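Local structure of pyruvate formate-lyase 2 (Archaeoglobus fulgidus, 2F3O) at residues 39-47 with 506-514; 572-583 with 644-652. The protein is a glycyl radical enzyme of unknown function, probably a lyase, related to pyruvate formate-lyase and glycerol dehydratase. One frame throughout, in Å; residues are numbered along the deposited sequence.

Contact 1 (39-47 with 506-514); sequences MIIRQAKAL and AEVKPTPLL
Pro510 turns its ring toward helix 39-53, where Met39 and Gln43 both reach its CD and Ile40 its CG. Met39 crosses the ring at about a right angle, CG lying 3.7 Å from Pro510 CD; bends at its second and third torsions then carry SD to 3.7 Å from Val508 O. Ile40 comes against the neighbouring ring atom at a slant, its CA 3.7 Å from Pro510 CG, while its CG1 branch slides past Pro512 CG at 3.7 Å in the opposite direction. Gln43 also crosses Pro510 at about a right angle. Its CG stands anti to the carbonyl carbon (chi1 -71°), 3.8 Å from Pro510 CD, and a bend at chi2 (-70°) turns the amide so that NE2 gives a weak, bent hydrogen bond to Pro510 O (3.3 Å, 132° at the hydrogen). Its OE1 is bonded to Tyr27 OH of helix 22-34. Lys509 NZ also lies near NE2, but both are donors and they do not bond; NZ is hydrogen-bonded to Glu267 O and salt-bridged to Glu80. With an alanine here, Pro510 O would probably lose this weak donor and Tyr27 OH its amide partner. One turn on, Leu47 CD1 meets Leu513 CD2 at 4.0 Å. The pattern is a helix packed across the helix-loop-helix junction of 477-508 and 512-516, with Pro512 in the first turn of the second helix, a common place for proline.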
ATOM      1  N   MET A  39      -0.698  23.698  12.688  1.00 40.63           N
ATOM      2  CA  MET A  39      -1.309  23.408  13.991  1.00 40.54           C
ATOM      3  C   MET A  39      -0.464  22.553  14.960  1.00 40.77           C
ATOM      4  O   MET A  39      -0.473  22.804  16.171  1.00 41.12           O
ATOM      5  CB  MET A  39      -2.699  22.810  13.799  1.00 40.53           C
ATOM      6  CG  MET A  39      -3.463  22.503  15.091  1.00 41.72           C
ATOM      7  SD  MET A  39      -3.696  23.905  16.228  1.00 44.54           S
ATOM      8  CE  MET A  39      -5.106  24.742  15.515  1.00 42.26           C
ATOM      9  N   ILE A  40       0.303  21.588  14.441  1.00 40.60           N
ATOM     10  CA  ILE A  40       1.108  20.719  15.315  1.00 39.97           C
ATOM     11  C   ILE A  40       2.285  21.484  15.883  1.00 39.92           C
ATOM     12  O   ILE A  40       2.696  21.227  17.011  1.00 40.26           O
ATOM     13  CB  ILE A  40       1.548  19.375  14.617  1.00 40.13           C
ATOM     14  CG1 ILE A  40       2.122  18.367  15.612  1.00 39.13           C
ATOM     15  CG2 ILE A  40       2.523  19.620  13.506  1.00 39.78           C
ATOM     16  CD1 ILE A  40       2.420  17.032  15.007  1.00 39.24           C
ATOM     17  N   ILE A  41       2.789  22.453  15.119  1.00 39.38           N
ATOM     18  CA  ILE A  41       3.851  23.317  15.586  1.00 39.13           C
ATOM     19  C   ILE A  41       3.252  24.296  16.612  1.00 39.83           C
ATOM     20  O   ILE A  41       3.849  24.546  17.648  1.00 40.00           O
ATOM     21  CB  ILE A  41       4.536  24.004  14.404  1.00 38.57           C
ATOM     22  CG1 ILE A  41       5.361  22.999  13.637  1.00 38.45           C
ATOM     23  CG2 ILE A  41       5.488  25.052  14.831  1.00 38.70           C
ATOM     24  CD1 ILE A  41       5.993  23.588  12.410  1.00 37.95           C
ATOM     25  N   ARG A  42       2.038  24.785  16.365  1.00 40.57           N
ATOM     26  CA  ARG A  42       1.347  25.643  17.329  1.00 41.07           C
ATOM     27  C   ARG A  42       1.160  24.956  18.663  1.00 41.96           C
ATOM     28  O   ARG A  42       1.377  25.573  19.702  1.00 42.35           O
ATOM     29  CB  ARG A  42      -0.001  26.137  16.804  1.00 40.47           C
ATOM     30  CG  ARG A  42       0.120  26.755  15.446  1.00 40.43           C
ATOM     31  CD  ARG A  42      -0.760  27.946  15.239  1.00 40.09           C
ATOM     32  NE  ARG A  42      -2.184  27.731  15.420  1.00 41.39           N
ATOM     33  CZ  ARG A  42      -2.938  28.440  16.252  1.00 42.56           C
ATOM     34  NH1 ARG A  42      -2.386  29.403  16.977  1.00 42.47           N
ATOM     35  NH2 ARG A  42      -4.241  28.192  16.357  1.00 42.62           N
ATOM     36  N   GLN A  43       0.803  23.676  18.639  1.00 42.81           N
ATOM     37  CA  GLN A  43       0.615  22.911  19.868  1.00 43.66           C
ATOM     38  C   GLN A  43       1.930  22.695  20.609  1.00 43.85           C
ATOM     39  O   GLN A  43       1.971  22.712  21.846  1.00 43.99           O
ATOM     40  CB  GLN A  43      -0.011  21.562  19.551  1.00 44.01           C
ATOM     41  CG  GLN A  43      -1.456  21.649  19.137  1.00 45.63           C
ATOM     42  CD  GLN A  43      -2.352  22.023  20.282  1.00 46.83           C
ATOM     43  OE1 GLN A  43      -3.020  23.046  20.235  1.00 46.45           O
ATOM     44  NE2 GLN A  43      -2.371  21.190  21.322  1.00 47.52           N
ATOM     45  N   ALA A  44       2.996  22.502  19.836  1.00 43.95           N
ATOM     46  CA  ALA A  44       4.337  22.320  20.378  1.00 43.94           C
ATOM     47  C   ALA A  44       4.795  23.585  21.061  1.00 43.67           C
ATOM     48  O   ALA A  44       5.282  23.557  22.191  1.00 43.67           O
ATOM     49  CB  ALA A  44       5.305  21.953  19.266  1.00 44.07           C
ATOM     50  N   LYS A  45       4.597  24.694  20.365  1.00 43.49           N
ATOM     51  CA  LYS A  45       5.039  25.991  20.821  1.00 43.78           C
ATOM     52  C   LYS A  45       4.242  26.476  22.016  1.00 44.29           C
ATOM     53  O   LYS A  45       4.772  27.201  22.859  1.00 44.69           O
ATOM     54  CB  LYS A  45       4.972  27.008  19.679  1.00 43.61           C
ATOM     55  CG  LYS A  45       6.147  26.890  18.732  1.00 42.57           C
ATOM     56  CD  LYS A  45       6.075  27.899  17.623  1.00 41.40           C
ATOM     57  CE  LYS A  45       7.317  27.808  16.754  1.00 40.77           C
ATOM     58  NZ  LYS A  45       7.293  28.844  15.701  1.00 39.97           N
ATOM     59  N   ALA A  46       2.979  26.064  22.089  1.00 44.58           N
ATOM     60  CA  ALA A  46       2.129  26.388  23.226  1.00 44.77           C
ATOM     61  C   ALA A  46       2.567  25.651  24.476  1.00 45.15           C
ATOM     62  O   ALA A  46       2.738  26.265  25.535  1.00 45.40           O
ATOM     63  CB  ALA A  46       0.711  26.082  22.914  1.00 44.72           C
ATOM     64  N   LEU A  47       2.774  24.343  24.336  1.00 45.25           N
ATOM     65  CA  LEU A  47       3.253  23.510  25.423  1.00 45.17           C
ATOM     66  C   LEU A  47       4.571  24.037  25.921  1.00 45.62           C
ATOM     67  O   LEU A  47       4.782  24.071  27.132  1.00 45.87           O
ATOM     68  CB  LEU A  47       3.415  22.055  24.968  1.00 45.08           C
ATOM     69  CG  LEU A  47       3.498  20.877  25.963  1.00 44.18           C
ATOM     70  CD1 LEU A  47       4.890  20.341  26.066  1.00 42.89           C
ATOM     71  CD2 LEU A  47       2.929  21.204  27.340  1.00 43.17           C
ATOM     72  N   ALA A 506      -7.401  15.113  15.622  1.00 36.41           N
ATOM     73  CA  ALA A 506      -6.252  15.093  14.708  1.00 36.02           C
ATOM     74  C   ALA A 506      -6.030  16.421  14.019  1.00 35.81           C
ATOM     75  O   ALA A 506      -4.897  16.782  13.716  1.00 36.08           O
ATOM     76  CB  ALA A 506      -6.411  14.001  13.670  1.00 36.01           C
ATOM     77  N   GLU A 507      -7.106  17.158  13.800  1.00 35.41           N
ATOM     78  CA  GLU A 507      -6.999  18.395  13.071  1.00 35.48           C
ATOM     79  C   GLU A 507      -6.755  19.614  13.920  1.00 35.06           C
ATOM     80  O   GLU A 507      -6.011  20.492  13.496  1.00 35.42           O
ATOM     81  CB  GLU A 507      -8.231  18.615  12.216  1.00 35.71           C
ATOM     82  CG  GLU A 507      -8.303  17.680  11.043  1.00 37.42           C
ATOM     83  CD  GLU A 507      -7.159  17.880  10.074  1.00 39.52           C
ATOM     84  OE1 GLU A 507      -7.022  18.997   9.527  1.00 39.91           O
ATOM     85  OE2 GLU A 507      -6.405  16.909   9.840  1.00 40.65           O
ATOM     86  N   VAL A 508      -7.373  19.701  15.097  1.00 34.56           N
ATOM     87  CA  VAL A 508      -7.261  20.941  15.892  1.00 34.21           C
ATOM     88  C   VAL A 508      -6.516  20.796  17.213  1.00 34.04           C
ATOM     89  O   VAL A 508      -6.224  21.784  17.883  1.00 34.26           O
ATOM     90  CB  VAL A 508      -8.634  21.633  16.145  1.00 34.18           C
ATOM     91  CG1 VAL A 508      -9.599  21.382  14.997  1.00 33.73           C
ATOM     92  CG2 VAL A 508      -9.244  21.178  17.455  1.00 33.67           C
ATOM     93  N   LYS A 509      -6.201  19.561  17.575  1.00 33.91           N
ATOM     94  CA  LYS A 509      -5.511  19.261  18.816  1.00 33.68           C
ATOM     95  C   LYS A 509      -4.627  18.028  18.615  1.00 33.50           C
ATOM     96  O   LYS A 509      -4.883  16.950  19.187  1.00 33.23           O
ATOM     97  CB  LYS A 509      -6.559  19.041  19.919  1.00 34.05           C
ATOM     98  CG  LYS A 509      -6.078  18.631  21.319  1.00 34.19           C
ATOM     99  CD  LYS A 509      -5.451  19.756  22.028  1.00 34.78           C
ATOM    100  CE  LYS A 509      -5.114  19.350  23.430  1.00 35.40           C
ATOM    101  NZ  LYS A 509      -3.908  20.100  23.879  1.00 35.70           N
ATOM    102  N   PRO A 510      -3.588  18.157  17.771  1.00 33.44           N
ATOM    103  CA  PRO A 510      -2.606  17.080  17.853  1.00 33.61           C
ATOM    104  C   PRO A 510      -1.771  17.246  19.139  1.00 33.52           C
ATOM    105  O   PRO A 510      -1.691  18.348  19.698  1.00 33.38           O
ATOM    106  CB  PRO A 510      -1.761  17.258  16.589  1.00 33.41           C
ATOM    107  CG  PRO A 510      -1.889  18.709  16.244  1.00 33.81           C
ATOM    108  CD  PRO A 510      -3.215  19.188  16.784  1.00 33.72           C
ATOM    109  N   THR A 511      -1.212  16.153  19.644  1.00 33.38           N
ATOM    110  CA  THR A 511      -0.549  16.187  20.937  1.00 33.47           C
ATOM    111  C   THR A 511       0.864  15.615  20.879  1.00 33.75           C
ATOM    112  O   THR A 511       1.087  14.458  21.240  1.00 33.86           O
ATOM    113  CB  THR A 511      -1.382  15.439  21.981  1.00 33.57           C
ATOM    114  OG1 THR A 511      -1.660  14.107  21.526  1.00 33.09           O
ATOM    115  CG2 THR A 511      -2.706  16.173  22.235  1.00 34.04           C
ATOM    116  N   PRO A 512       1.826  16.429  20.414  1.00 33.94           N
ATOM    117  CA  PRO A 512       3.195  16.019  20.104  1.00 34.08           C
ATOM    118  C   PRO A 512       4.026  15.441  21.240  1.00 34.21           C
ATOM    119  O   PRO A 512       4.804  14.531  20.997  1.00 34.92           O
ATOM    120  CB  PRO A 512       3.856  17.314  19.626  1.00 34.51           C
ATOM    121  CG  PRO A 512       2.748  18.218  19.281  1.00 34.52           C
ATOM    122  CD  PRO A 512       1.601  17.855  20.129  1.00 33.73           C
ATOM    123  N   LEU A 513       3.919  15.958  22.454  1.00 34.41           N
ATOM    124  CA  LEU A 513       4.706  15.367  23.549  1.00 34.93           C
ATOM    125  C   LEU A 513       4.263  13.935  23.838  1.00 35.73           C
ATOM    126  O   LEU A 513       5.114  13.027  23.886  1.00 36.62           O
ATOM    127  CB  LEU A 513       4.675  16.223  24.820  1.00 34.88           C
ATOM    128  CG  LEU A 513       5.426  15.667  26.032  1.00 34.29           C
ATOM    129  CD1 LEU A 513       6.898  15.518  25.746  1.00 33.12           C
ATOM    130  CD2 LEU A 513       5.206  16.549  27.254  1.00 34.73           C
ATOM    131  N   LEU A 514       2.941  13.748  23.968  1.00 35.59           N
ATOM    132  CA  LEU A 514       2.319  12.451  24.144  1.00 35.29           C
ATOM    133  C   LEU A 514       2.702  11.498  23.027  1.00 35.86           C
ATOM    134  O   LEU A 514       2.981  10.325  23.277  1.00 36.23           O
ATOM    135  CB  LEU A 514       0.802  12.603  24.209  1.00 35.29           C
ATOM    136  CG  LEU A 514       0.011  11.301  24.375  1.00 34.56           C
ATOM    137  CD1 LEU A 514       0.419  10.601  25.653  1.00 33.13           C
ATOM    138  CD2 LEU A 514      -1.484  11.542  24.322  1.00 34.64           C
TER

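Contact 2 (572-583 with 644-652); sequences CRKNFVGYEKLH and ALPSGRKSG
The Schellman motif that ends helix 565-573 meets the loop 644-652 through Cys572 and Asn575. Asn575, at positive phi, holds its CG anti to the backbone N (chi1 -156°), and this carries OD1 across to the loop, where Ser651 N donates to it at 3.1 Å. The bond is fairly straight, 161° at the hydrogen, although the donor is tilted 29° from the carbonyl plane. Ser651 OG turns to Gln461 instead. One turn earlier, Cys572 SG rests 3.3 Å from Ala644 O and 3.5 Å from Pro646 CD, so the sulfur is set against the backbone and proline ring of the loop.

Asn575 and Phe576 form the centre of a type I' turn from Lys574 to Val577, and a type II turn from Phe576 to Tyr579 follows before helix 580-588 begins. This double reversal brings the Phe576 ring against the loop: Leu645 O meets its edge in plane, 3.8 Å from CZ, and Ala644 CB approaches CE1 obliquely at 4.0 Å. One face of the same ring takes His583, whose ND1 stands 3.4 Å above the plane over the ring centre; Phe576 CD1 in turn lies over the centre of the imidazole.

His583 reaches the loop with its edge, CE1 lying 3.3 Å from Gly648 O. Gly648 has a positive phi that suits glycine, and its N is bonded back to Leu645 O. Lys650, bent at every torsion beyond the first, lays CD at the Phe576 edge and obliquely by the imidazole, and crosses Asn575 at about a right angle. Arg649 starts away from 572-583, and its guanidinium group donates to the backbone oxygens of Thr642, Ser643 and Glu653.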
ATOM      1  N   CYS A 572     -44.940   1.180  31.751  1.00 72.79           N
ATOM      2  CA  CYS A 572     -43.680   1.908  31.750  1.00 72.63           C
ATOM      3  C   CYS A 572     -43.861   3.380  31.461  1.00 72.78           C
ATOM      4  O   CYS A 572     -43.231   4.219  32.107  1.00 72.50           O
ATOM      5  CB  CYS A 572     -42.759   1.326  30.696  1.00 72.49           C
ATOM      6  SG  CYS A 572     -41.973  -0.191  31.187  1.00 72.90           S
ATOM      7  N   ARG A 573     -44.730   3.683  30.494  1.00 73.02           N
ATOM      8  CA  ARG A 573     -44.984   5.061  30.066  1.00 73.53           C
ATOM      9  C   ARG A 573     -45.647   5.834  31.190  1.00 73.92           C
ATOM     10  O   ARG A 573     -45.405   7.030  31.385  1.00 73.47           O
ATOM     11  CB  ARG A 573     -45.887   5.084  28.832  1.00 73.38           C
ATOM     12  CG  ARG A 573     -45.969   6.447  28.136  1.00 73.54           C
ATOM     13  CD  ARG A 573     -47.024   6.418  27.054  1.00 74.13           C
ATOM     14  NE  ARG A 573     -47.021   5.119  26.389  1.00 75.13           N
ATOM     15  CZ  ARG A 573     -46.398   4.870  25.241  1.00 75.82           C
ATOM     16  NH1 ARG A 573     -45.737   5.842  24.618  1.00 75.99           N
ATOM     17  NH2 ARG A 573     -46.438   3.651  24.713  1.00 75.66           N
ATOM     18  N   LYS A 574     -46.468   5.110  31.942  1.00 74.78           N
ATOM     19  CA  LYS A 574     -47.299   5.681  32.986  1.00 75.35           C
ATOM     20  C   LYS A 574     -46.632   5.549  34.369  1.00 75.33           C
ATOM     21  O   LYS A 574     -47.249   5.890  35.379  1.00 75.38           O
ATOM     22  CB  LYS A 574     -48.690   5.013  32.959  1.00 75.39           C
ATOM     23  CG  LYS A 574     -49.873   5.972  32.958  1.00 76.25           C
ATOM     24  CD  LYS A 574     -50.103   6.609  31.589  1.00 77.77           C
ATOM     25  CE  LYS A 574     -50.950   7.879  31.725  1.00 78.87           C
ATOM     26  NZ  LYS A 574     -50.461   8.764  32.845  1.00 78.93           N
ATOM     27  N   ASN A 575     -45.388   5.054  34.394  1.00 75.33           N
ATOM     28  CA  ASN A 575     -44.564   4.946  35.610  1.00 75.53           C
ATOM     29  C   ASN A 575     -45.234   4.086  36.691  1.00 76.18           C
ATOM     30  O   ASN A 575     -45.187   4.415  37.881  1.00 76.54           O
ATOM     31  CB  ASN A 575     -44.178   6.349  36.137  1.00 75.10           C
ATOM     32  CG  ASN A 575     -42.899   6.356  36.983  1.00 74.32           C
ATOM     33  OD1 ASN A 575     -42.073   5.440  36.921  1.00 72.93           O
ATOM     34  ND2 ASN A 575     -42.740   7.404  37.782  1.00 73.40           N
ATOM     35  N   PHE A 576     -45.893   3.012  36.247  1.00 76.78           N
ATOM     36  CA  PHE A 576     -46.652   2.075  37.102  1.00 77.51           C
ATOM     37  C   PHE A 576     -47.795   2.671  37.946  1.00 78.02           C
ATOM     38  O   PHE A 576     -48.276   2.042  38.902  1.00 78.17           O
ATOM     39  CB  PHE A 576     -45.713   1.260  37.989  1.00 77.43           C
ATOM     40  CG  PHE A 576     -44.646   0.557  37.237  1.00 77.49           C
ATOM     41  CD1 PHE A 576     -43.314   0.853  37.465  1.00 77.92           C
ATOM     42  CD2 PHE A 576     -44.969  -0.386  36.281  1.00 77.34           C
ATOM     43  CE1 PHE A 576     -42.315   0.201  36.766  1.00 77.28           C
ATOM     44  CE2 PHE A 576     -43.981  -1.035  35.580  1.00 77.40           C
ATOM     45  CZ  PHE A 576     -42.649  -0.742  35.827  1.00 77.36           C
ATOM     46  N   VAL A 577     -48.210   3.885  37.603  1.00 78.47           N
ATOM     47  CA  VAL A 577     -49.339   4.521  38.250  1.00 78.92           C
ATOM     48  C   VAL A 577     -50.581   4.028  37.495  1.00 79.31           C
ATOM     49  O   VAL A 577     -50.757   4.286  36.298  1.00 79.38           O
ATOM     50  CB  VAL A 577     -49.179   6.073  38.277  1.00 78.86           C
ATOM     51  CG1 VAL A 577     -50.445   6.765  38.752  1.00 78.71           C
ATOM     52  CG2 VAL A 577     -47.997   6.465  39.168  1.00 78.85           C
ATOM     53  N   GLY A 578     -51.406   3.255  38.193  1.00 79.62           N
ATOM     54  CA  GLY A 578     -52.561   2.613  37.582  1.00 79.86           C
ATOM     55  C   GLY A 578     -52.238   1.197  37.152  1.00 80.00           C
ATOM     56  O   GLY A 578     -53.085   0.515  36.579  1.00 80.02           O
ATOM     57  N   TYR A 579     -51.012   0.758  37.432  1.00 80.14           N
ATOM     58  CA  TYR A 579     -50.541  -0.572  37.038  1.00 80.21           C
ATOM     59  C   TYR A 579     -49.854  -1.298  38.190  1.00 80.50           C
ATOM     60  O   TYR A 579     -48.935  -2.096  37.989  1.00 80.30           O
ATOM     61  CB  TYR A 579     -49.601  -0.462  35.842  1.00 79.88           C
ATOM     62  CG  TYR A 579     -50.335  -0.313  34.537  1.00 79.30           C
ATOM     63  CD1 TYR A 579     -50.681   0.951  34.054  1.00 78.74           C
ATOM     64  CD2 TYR A 579     -50.698  -1.440  33.791  1.00 78.09           C
ATOM     65  CE1 TYR A 579     -51.365   1.090  32.860  1.00 78.84           C
ATOM     66  CE2 TYR A 579     -51.379  -1.316  32.597  1.00 78.03           C
ATOM     67  CZ  TYR A 579     -51.709  -0.047  32.134  1.00 78.92           C
ATOM     68  OH  TYR A 579     -52.383   0.092  30.943  1.00 79.18           O
ATOM     69  N   GLU A 580     -50.352  -1.033  39.394  1.00 80.98           N
ATOM     70  CA  GLU A 580     -49.705  -1.435  40.636  1.00 81.49           C
ATOM     71  C   GLU A 580     -49.711  -2.927  40.943  1.00 81.30           C
ATOM     72  O   GLU A 580     -48.945  -3.372  41.789  1.00 81.36           O
ATOM     73  CB  GLU A 580     -50.299  -0.641  41.794  1.00 81.65           C
ATOM     74  CG  GLU A 580     -49.960   0.841  41.686  1.00 84.13           C
ATOM     75  CD  GLU A 580     -51.164   1.751  41.901  1.00 87.02           C
ATOM     76  OE1 GLU A 580     -51.561   1.960  43.075  1.00 88.62           O
ATOM     77  OE2 GLU A 580     -51.700   2.268  40.893  1.00 87.25           O
ATOM     78  N   LYS A 581     -50.552  -3.703  40.259  1.00 81.21           N
ATOM     79  CA  LYS A 581     -50.523  -5.159  40.433  1.00 80.93           C
ATOM     80  C   LYS A 581     -49.356  -5.770  39.664  1.00 80.48           C
ATOM     81  O   LYS A 581     -48.507  -6.450  40.246  1.00 80.12           O
ATOM     82  CB  LYS A 581     -51.834  -5.820  39.988  1.00 81.06           C
ATOM     83  CG  LYS A 581     -51.785  -7.350  40.052  1.00 81.04           C
ATOM     84  CD  LYS A 581     -52.717  -7.926  41.093  1.00 81.29           C
ATOM     85  CE  LYS A 581     -53.962  -8.496  40.422  1.00 81.94           C
ATOM     86  NZ  LYS A 581     -55.058  -8.774  41.390  1.00 82.98           N
ATOM     87  N   LEU A 582     -49.340  -5.504  38.355  1.00 80.14           N
ATOM     88  CA  LEU A 582     -48.312  -5.987  37.426  1.00 79.72           C
ATOM     89  C   LEU A 582     -46.910  -5.618  37.875  1.00 79.39           C
ATOM     90  O   LEU A 582     -45.989  -6.433  37.810  1.00 79.27           O
ATOM     91  CB  LEU A 582     -48.553  -5.385  36.041  1.00 79.68           C
ATOM     92  CG  LEU A 582     -47.475  -5.555  34.968  1.00 79.43           C
ATOM     93  CD1 LEU A 582     -47.260  -7.023  34.599  1.00 79.04           C
ATOM     94  CD2 LEU A 582     -47.835  -4.738  33.742  1.00 79.81           C
ATOM     95  N   HIS A 583     -46.784  -4.381  38.347  1.00 78.88           N
ATOM     96  CA  HIS A 583     -45.537  -3.820  38.832  1.00 78.41           C
ATOM     97  C   HIS A 583     -44.905  -4.647  39.950  1.00 78.02           C
ATOM     98  O   HIS A 583     -43.683  -4.802  39.991  1.00 78.03           O
ATOM     99  CB  HIS A 583     -45.803  -2.384  39.283  1.00 78.47           C
ATOM    100  CG  HIS A 583     -44.607  -1.688  39.842  1.00 79.04           C
ATOM    101  ND1 HIS A 583     -43.316  -2.003  39.474  1.00 79.49           N
ATOM    102  CD2 HIS A 583     -44.509  -0.669  40.729  1.00 79.66           C
ATOM    103  CE1 HIS A 583     -42.475  -1.225  40.127  1.00 80.27           C
ATOM    104  NE2 HIS A 583     -43.173  -0.401  40.889  1.00 80.23           N
ATOM    105  N   ALA A 644     -39.256   4.448  33.193  1.00 62.50           N
ATOM    106  CA  ALA A 644     -39.440   3.186  33.894  1.00 62.81           C
ATOM    107  C   ALA A 644     -39.313   2.043  32.895  1.00 63.09           C
ATOM    108  O   ALA A 644     -39.726   2.166  31.756  1.00 63.16           O
ATOM    109  CB  ALA A 644     -40.779   3.154  34.583  1.00 62.85           C
ATOM    110  N   LEU A 645     -38.689   0.956  33.312  1.00 63.47           N
ATOM    111  CA  LEU A 645     -38.443  -0.178  32.433  1.00 64.05           C
ATOM    112  C   LEU A 645     -39.114  -1.366  33.081  1.00 64.12           C
ATOM    113  O   LEU A 645     -39.246  -1.396  34.306  1.00 64.54           O
ATOM    114  CB  LEU A 645     -36.940  -0.465  32.350  1.00 64.35           C
ATOM    115  CG  LEU A 645     -36.015   0.713  32.070  1.00 64.84           C
ATOM    116  CD1 LEU A 645     -34.571   0.289  32.334  1.00 64.78           C
ATOM    117  CD2 LEU A 645     -36.227   1.276  30.654  1.00 64.80           C
ATOM    118  N   PRO A 646     -39.506  -2.370  32.279  1.00 63.84           N
ATOM    119  CA  PRO A 646     -40.179  -3.552  32.793  1.00 63.46           C
ATOM    120  C   PRO A 646     -39.477  -4.372  33.883  1.00 63.19           C
ATOM    121  O   PRO A 646     -40.073  -5.321  34.362  1.00 63.46           O
ATOM    122  CB  PRO A 646     -40.336  -4.414  31.545  1.00 63.52           C
ATOM    123  CG  PRO A 646     -40.396  -3.445  30.445  1.00 63.62           C
ATOM    124  CD  PRO A 646     -39.365  -2.447  30.814  1.00 63.87           C
ATOM    125  N   SER A 647     -38.262  -4.020  34.301  1.00 62.83           N
ATOM    126  CA  SER A 647     -37.652  -4.689  35.455  1.00 62.45           C
ATOM    127  C   SER A 647     -38.258  -4.178  36.764  1.00 62.36           C
ATOM    128  O   SER A 647     -37.979  -4.722  37.834  1.00 62.37           O
ATOM    129  CB  SER A 647     -36.135  -4.514  35.476  1.00 62.27           C
ATOM    130  OG  SER A 647     -35.761  -3.200  35.852  1.00 61.90           O
ATOM    131  N   GLY A 648     -39.079  -3.130  36.664  1.00 62.11           N
ATOM    132  CA  GLY A 648     -39.718  -2.500  37.817  1.00 61.81           C
ATOM    133  C   GLY A 648     -38.971  -1.290  38.349  1.00 61.54           C
ATOM    134  O   GLY A 648     -39.350  -0.714  39.374  1.00 61.67           O
ATOM    135  N   ARG A 649     -37.894  -0.919  37.665  1.00 61.23           N
ATOM    136  CA  ARG A 649     -37.123   0.257  38.005  1.00 60.87           C
ATOM    137  C   ARG A 649     -38.015   1.451  37.716  1.00 61.32           C
ATOM    138  O   ARG A 649     -38.671   1.500  36.683  1.00 61.32           O
ATOM    139  CB  ARG A 649     -35.860   0.306  37.148  1.00 60.93           C
ATOM    140  CG  ARG A 649     -34.676   1.085  37.734  1.00 60.88           C
ATOM    141  CD  ARG A 649     -33.655   1.484  36.647  1.00 59.76           C
ATOM    142  NE  ARG A 649     -33.713   2.902  36.301  1.00 56.61           N
ATOM    143  CZ  ARG A 649     -34.556   3.443  35.421  1.00 56.28           C
ATOM    144  NH1 ARG A 649     -35.438   2.696  34.778  1.00 55.88           N
ATOM    145  NH2 ARG A 649     -34.525   4.748  35.179  1.00 56.04           N
ATOM    146  N   LYS A 650     -38.092   2.385  38.657  1.00 61.85           N
ATOM    147  CA  LYS A 650     -38.961   3.551  38.488  1.00 62.30           C
ATOM    148  C   LYS A 650     -38.250   4.599  37.628  1.00 61.94           C
ATOM    149  O   LYS A 650     -37.024   4.710  37.680  1.00 61.80           O
ATOM    150  CB  LYS A 650     -39.359   4.153  39.857  1.00 62.84           C
ATOM    151  CG  LYS A 650     -40.305   3.292  40.733  1.00 63.87           C
ATOM    152  CD  LYS A 650     -41.770   3.334  40.238  1.00 65.50           C
ATOM    153  CE  LYS A 650     -42.534   4.594  40.717  1.00 65.94           C
ATOM    154  NZ  LYS A 650     -43.502   4.392  41.850  1.00 64.93           N
ATOM    155  N   SER A 651     -39.019   5.356  36.846  1.00 61.60           N
ATOM    156  CA  SER A 651     -38.483   6.450  36.027  1.00 61.09           C
ATOM    157  C   SER A 651     -37.667   7.465  36.831  1.00 61.08           C
ATOM    158  O   SER A 651     -38.195   8.117  37.732  1.00 61.41           O
ATOM    159  CB  SER A 651     -39.613   7.181  35.307  1.00 60.92           C
ATOM    160  OG  SER A 651     -39.322   8.565  35.209  1.00 60.10           O
ATOM    161  N   GLY A 652     -36.379   7.575  36.508  1.00 60.71           N
ATOM    162  CA  GLY A 652     -35.507   8.567  37.124  1.00 60.07           C
ATOM    163  C   GLY A 652     -34.438   7.910  37.957  1.00 59.91           C
ATOM    164  O   GLY A 652     -33.404   8.509  38.240  1.00 59.50           O
TER

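From the N terminus, helix 39-53 is the first partner to appear, and contact 1 is completed only when the chain, after 458 intervening residues, about half of them helical, reaches the junction of helices 477-508 and 512-516. Contact 2 opens later, at the end of helix 565-573, and closes a shorter excursion of 60 residues when the loop between helices 634-640 and 670-677 returns. The two follow in series, neither nested nor crossed. The centres of contacts 1 and 2 are about 51 Å apart, on opposite sides of the chain's centre. Contact 1 ties a helix near the N terminus to a junction about two thirds along the chain; contact 2 joins two neighbouring parts of its later half.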